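Local coordinates for protein putative dioxygenase (1H-3-hydroxy-4-oxoquinaldine 2,4-dioxygenase) (Mycobacteroides abscessus subsp. abscessus, PDB 6RA3) that cleaves the quinolone ring of the Pseudomonas quinolone signal with dioxygen, forming N-octanoylanthranilate and carbon monoxide, on an alpha/beta-hydrolase fold, at residues T3-D15 with A75-V87. Residues are numbered along the deposited sequence; the frame is centred on the assembly and turned at random.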
loop_
_atom_site.group_PDB
_atom_site.type_symbol
_atom_site.label_atom_id
_atom_site.label_comp_id
_atom_site.label_asym_id
_atom_site.label_seq_id
_atom_site.Cartn_x
_atom_site.Cartn_y
_atom_site.Cartn_z
ATOM N N THR A 3 -7.756 1.269 1.416
ATOM C CA THR A 3 -8.216 2.324 2.289
ATOM C C THR A 3 -8.758 1.704 3.571
ATOM O O THR A 3 -9.066 0.514 3.619
ATOM C CB THR A 3 -9.299 3.126 1.581
ATOM O OG1 THR A 3 -10.147 2.198 0.912
ATOM C CG2 THR A 3 -8.720 4.072 0.549
ATOM N N THR A 4 -8.893 2.530 4.597
ATOM C CA THR A 4 -9.448 2.114 5.866
ATOM C C THR A 4 -10.450 3.125 6.362
ATOM O O THR A 4 -10.340 4.328 6.098
ATOM C CB THR A 4 -8.374 1.981 6.954
ATOM O OG1 THR A 4 -7.760 3.262 7.176
ATOM C CG2 THR A 4 -7.358 0.969 6.560
ATOM N N LYS A 5 -11.389 2.624 7.157
ATOM C CA LYS A 5 -12.217 3.451 8.004
ATOM C C LYS A 5 -12.281 2.813 9.386
ATOM O O LYS A 5 -12.193 1.589 9.531
ATOM C CB LYS A 5 -13.687 3.608 7.519
ATOM C CG LYS A 5 -13.930 4.561 6.411
ATOM C CD LYS A 5 -15.386 4.488 5.930
ATOM C CE LYS A 5 -15.656 5.528 4.828
ATOM N NZ LYS A 5 -15.649 6.927 5.373
ATOM N N THR A 6 -12.430 3.668 10.383
ATOM C CA THR A 6 -12.829 3.261 11.725
ATOM C C THR A 6 -14.332 2.976 11.736
ATOM O O THR A 6 -15.136 3.880 11.494
ATOM C CB THR A 6 -12.480 4.369 12.716
ATOM O OG1 THR A 6 -11.062 4.585 12.679
ATOM C CG2 THR A 6 -12.906 3.997 14.149
ATOM N N VAL A 7 -14.705 1.724 11.994
ATOM C CA VAL A 7 -16.109 1.318 12.172
ATOM C C VAL A 7 -16.236 0.576 13.499
ATOM O O VAL A 7 -15.469 -0.353 13.757
ATOM C CB VAL A 7 -16.594 0.393 11.043
ATOM C CG1 VAL A 7 -18.108 0.178 11.142
ATOM C CG2 VAL A 7 -16.203 0.926 9.689
ATOM N N ASN A 8 -17.217 0.961 14.316
ATOM C CA ASN A 8 -17.375 0.371 15.646
ATOM C C ASN A 8 -16.044 0.451 16.391
ATOM O O ASN A 8 -15.635 -0.485 17.088
ATOM C CB ASN A 8 -17.873 -1.085 15.584
ATOM C CG ASN A 8 -19.233 -1.255 14.836
ATOM O OD1 ASN A 8 -20.160 -0.464 14.989
ATOM N ND2 ASN A 8 -19.324 -2.302 14.029
ATOM N N GLY A 9 -15.364 1.586 16.229
ATOM C CA GLY A 9 -14.115 1.872 16.918
ATOM C C GLY A 9 -12.930 1.003 16.546
ATOM O O GLY A 9 -11.894 1.082 17.226
ATOM N N VAL A 10 -13.064 0.136 15.538
ATOM C CA VAL A 10 -11.962 -0.677 15.039
ATOM C C VAL A 10 -11.664 -0.316 13.579
ATOM O O VAL A 10 -12.465 0.320 12.889
ATOM C CB VAL A 10 -12.203 -2.197 15.188
ATOM C CG1 VAL A 10 -12.564 -2.522 16.602
ATOM C CG2 VAL A 10 -13.290 -2.741 14.200
ATOM N N GLN A 11 -10.494 -0.745 13.114
ATOM C CA GLN A 11 -10.003 -0.384 11.785
ATOM C C GLN A 11 -10.381 -1.453 10.771
ATOM O O GLN A 11 -9.925 -2.601 10.860
ATOM C CB GLN A 11 -8.488 -0.177 11.757
ATOM C CG GLN A 11 -8.050 0.389 10.378
ATOM C CD GLN A 11 -6.683 0.997 10.355
ATOM O OE1 GLN A 11 -6.505 2.207 10.515
ATOM N NE2 GLN A 11 -5.709 0.171 10.106
ATOM N N ILE A 12 -11.183 -1.057 9.784
ATOM C CA ILE A 12 -11.680 -1.939 8.726
ATOM C C ILE A 12 -11.028 -1.526 7.414
ATOM O O ILE A 12 -11.338 -0.458 6.881
ATOM C CB ILE A 12 -13.218 -1.862 8.611
ATOM C CG1 ILE A 12 -13.862 -2.164 9.968
ATOM C CG2 ILE A 12 -13.735 -2.791 7.498
ATOM C CD1 ILE A 12 -13.532 -3.588 10.516
ATOM N N ALA A 13 -10.185 -2.384 6.869
ATOM C CA ALA A 13 -9.611 -2.169 5.559
ATOM C C ALA A 13 -10.566 -2.630 4.471
ATOM O O ALA A 13 -11.310 -3.603 4.630
ATOM C CB ALA A 13 -8.314 -2.927 5.405
ATOM N N PHE A 14 -10.505 -1.946 3.342
ATOM C CA PHE A 14 -11.404 -2.229 2.225
ATOM C C PHE A 14 -10.856 -1.585 0.954
ATOM O O PHE A 14 -9.894 -0.805 0.982
ATOM C CB PHE A 14 -12.803 -1.727 2.552
ATOM C CG PHE A 14 -12.934 -0.230 2.561
ATOM C CD1 PHE A 14 -12.597 0.496 3.686
ATOM C CD2 PHE A 14 -13.396 0.452 1.433
ATOM C CE1 PHE A 14 -12.687 1.880 3.699
ATOM C CE2 PHE A 14 -13.495 1.834 1.439
ATOM C CZ PHE A 14 -13.166 2.549 2.587
ATOM N N ASP A 15 -11.453 -1.957 -0.174
ATOM C CA ASP A 15 -11.383 -1.123 -1.369
ATOM C C ASP A 15 -12.728 -1.159 -2.087
ATOM O O ASP A 15 -13.573 -2.029 -1.857
ATOM C CB ASP A 15 -10.204 -1.508 -2.271
ATOM C CG ASP A 15 -10.387 -2.818 -3.010
ATOM O OD1 ASP A 15 -9.510 -3.102 -3.858
ATOM O OD2 ASP A 15 -11.381 -3.548 -2.774
ATOM N N ALA A 75 -20.237 -8.899 11.250
ATOM C CA ALA A 75 -21.441 -8.376 10.623
ATOM C C ALA A 75 -21.717 -6.927 10.999
ATOM O O ALA A 75 -22.140 -6.130 10.150
ATOM C CB ALA A 75 -22.634 -9.242 11.023
ATOM N N ALA A 76 -21.506 -6.564 12.260
ATOM C CA ALA A 76 -21.723 -5.186 12.657
ATOM C C ALA A 76 -20.727 -4.272 11.958
ATOM O O ALA A 76 -21.070 -3.141 11.619
ATOM C CB ALA A 76 -21.607 -5.033 14.178
ATOM N N ASP A 77 -19.483 -4.749 11.757
ATOM C CA ASP A 77 -18.438 -3.933 11.123
ATOM C C ASP A 77 -18.712 -3.756 9.631
ATOM O O ASP A 77 -18.555 -2.657 9.084
ATOM C CB ASP A 77 -17.043 -4.567 11.249
ATOM C CG ASP A 77 -16.524 -4.679 12.679
ATOM O OD1 ASP A 77 -15.543 -5.440 12.844
ATOM O OD2 ASP A 77 -17.056 -4.025 13.594
ATOM N N THR A 78 -19.038 -4.860 8.946
ATOM C CA THR A 78 -19.269 -4.823 7.512
ATOM C C THR A 78 -20.468 -3.956 7.197
ATOM O O THR A 78 -20.424 -3.141 6.268
ATOM C CB THR A 78 -19.465 -6.242 6.985
ATOM O OG1 THR A 78 -18.271 -7.004 7.190
ATOM C CG2 THR A 78 -19.822 -6.247 5.472
ATOM N N ILE A 79 -21.536 -4.090 7.988
ATOM C CA ILE A 79 -22.714 -3.253 7.804
ATOM C C ILE A 79 -22.388 -1.796 8.086
ATOM O O ILE A 79 -22.879 -0.890 7.398
ATOM C CB ILE A 79 -23.871 -3.748 8.696
ATOM C CG1 ILE A 79 -24.326 -5.141 8.256
ATOM C CG2 ILE A 79 -25.026 -2.737 8.670
ATOM C CD1 ILE A 79 -25.356 -5.779 9.170
ATOM N N GLY A 80 -21.607 -1.532 9.130
ATOM C CA GLY A 80 -21.290 -0.150 9.446
ATOM C C GLY A 80 -20.474 0.499 8.344
ATOM O O GLY A 80 -20.652 1.684 8.036
ATOM N N LEU A 81 -19.573 -0.274 7.735
ATOM C CA LEU A 81 -18.776 0.222 6.615
ATOM C C LEU A 81 -19.664 0.551 5.417
ATOM O O LEU A 81 -19.501 1.593 4.778
ATOM C CB LEU A 81 -17.732 -0.816 6.215
ATOM C CG LEU A 81 -16.729 -0.350 5.160
ATOM C CD1 LEU A 81 -15.690 0.565 5.810
ATOM C CD2 LEU A 81 -16.089 -1.515 4.498
ATOM N N LEU A 82 -20.620 -0.320 5.107
ATOM C CA LEU A 82 -21.460 -0.102 3.926
ATOM C C LEU A 82 -22.362 1.131 4.083
ATOM O O LEU A 82 -22.528 1.915 3.129
ATOM C CB LEU A 82 -22.257 -1.373 3.645
ATOM C CG LEU A 82 -21.335 -2.546 3.316
ATOM C CD1 LEU A 82 -22.037 -3.945 3.285
ATOM C CD2 LEU A 82 -20.613 -2.367 1.977
ATOM N N ASP A 83 -22.947 1.324 5.270
ATOM C CA ASP A 83 -23.667 2.554 5.575
ATOM C C ASP A 83 -22.778 3.782 5.402
ATOM O O ASP A 83 -23.228 4.803 4.884
ATOM C CB ASP A 83 -24.211 2.508 6.999
ATOM C CG ASP A 83 -25.300 1.446 7.192
ATOM O OD1 ASP A 83 -25.716 0.803 6.200
ATOM O OD2 ASP A 83 -25.719 1.244 8.356
ATOM N N ALA A 84 -21.514 3.704 5.842
ATOM C CA ALA A 84 -20.604 4.831 5.684
ATOM C C ALA A 84 -20.285 5.082 4.209
ATOM O O ALA A 84 -20.133 6.237 3.789
ATOM C CB ALA A 84 -19.317 4.592 6.479
ATOM N N LEU A 85 -20.182 4.024 3.411
ATOM C CA LEU A 85 -19.904 4.148 1.979
ATOM C C LEU A 85 -21.162 4.365 1.137
ATOM O O LEU A 85 -21.082 4.311 -0.100
ATOM C CB LEU A 85 -19.177 2.916 1.478
ATOM C CG LEU A 85 -17.793 2.642 2.080
ATOM C CD1 LEU A 85 -17.310 1.254 1.705
ATOM C CD2 LEU A 85 -16.794 3.689 1.620
ATOM N N GLU A 86 -22.290 4.636 1.793
ATOM C CA GLU A 86 -23.622 4.755 1.194
ATOM C C GLU A 86 -23.880 3.680 0.143
ATOM O O GLU A 86 -24.318 3.947 -0.984
ATOM C CB GLU A 86 -23.822 6.138 0.606
ATOM C CG GLU A 86 -23.628 7.231 1.601
ATOM C CD GLU A 86 -23.637 8.594 0.936
ATOM O OE1 GLU A 86 -24.717 9.001 0.419
ATOM O OE2 GLU A 86 -22.550 9.232 0.921
ATOM N N VAL A 87 -23.614 2.445 0.530
ATOM C CA VAL A 87 -24.033 1.288 -0.238
ATOM C C VAL A 87 -25.452 0.983 0.202
ATOM O O VAL A 87 -25.710 0.811 1.396
ATOM C CB VAL A 87 -23.108 0.095 -0.005
ATOM C CG1 VAL A 87 -23.703 -1.160 -0.621
ATOM C CG2 VAL A 87 -21.729 0.389 -0.592
#
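Leu81 of helix 75-84 reaches into the face of the hairpin formed by strands 3-7 and 10-15, where Lys5, Val7, Ile12 and Phe14 surround its two methyls. With CG anti to the backbone N (chi1 -173°), the side chain spreads both branches over the hairpin: CD1 lies 3.8 Å from Phe14 CD1 and also meets Val7 CG2 and Lys5 CD, while CD2 packs against Phe14 CB and Ile12 CG2. Leu85 meets the other half of the ring from the same side of its plane, with Leu85 CD2 3.8 Å from Phe14 CE2; Thr3 OG1 sits over the opposite face. Lys5 runs its aliphatic chain past Leu81, Ala84 and Leu85, with CE 3.9 Å from Leu85 CD2, and its NZ continues to the carbonyl of Arg63 of the second subunit.

Nearer the turn, Val7 crosses Leu81 at about a right angle and presses CG1 onto the helix backbone, 3.6 Å from Gly80 CA, where no side chain intervenes. Asn8, at the type I' turn from Val7 to Val10, places its amide over the same helix. ND2 donates to Asp77 OD2 at 2.9 Å, with a weak second bond to Ala76 O. The first is nearly straight (175°); Asp77 OD2 accepts through its anti lone pair and lies in the plane of the Asn8 amide. Arg57 forms a salt bridge to the same OD2, while OD1, itself hydrogen-bonded elsewhere in the structure, lies 3.6 Å from Ile12 CD1.

Leu81 and Leu85 also touch strand 51-54, next to strand 10-17. Within the chain the hairpin edges the mixed central sheet, and the second subunit bonds to strand 3-7. Helix packing across this antiparallel N-terminal hairpin is characteristic of the alpha/beta-hydrolase fold.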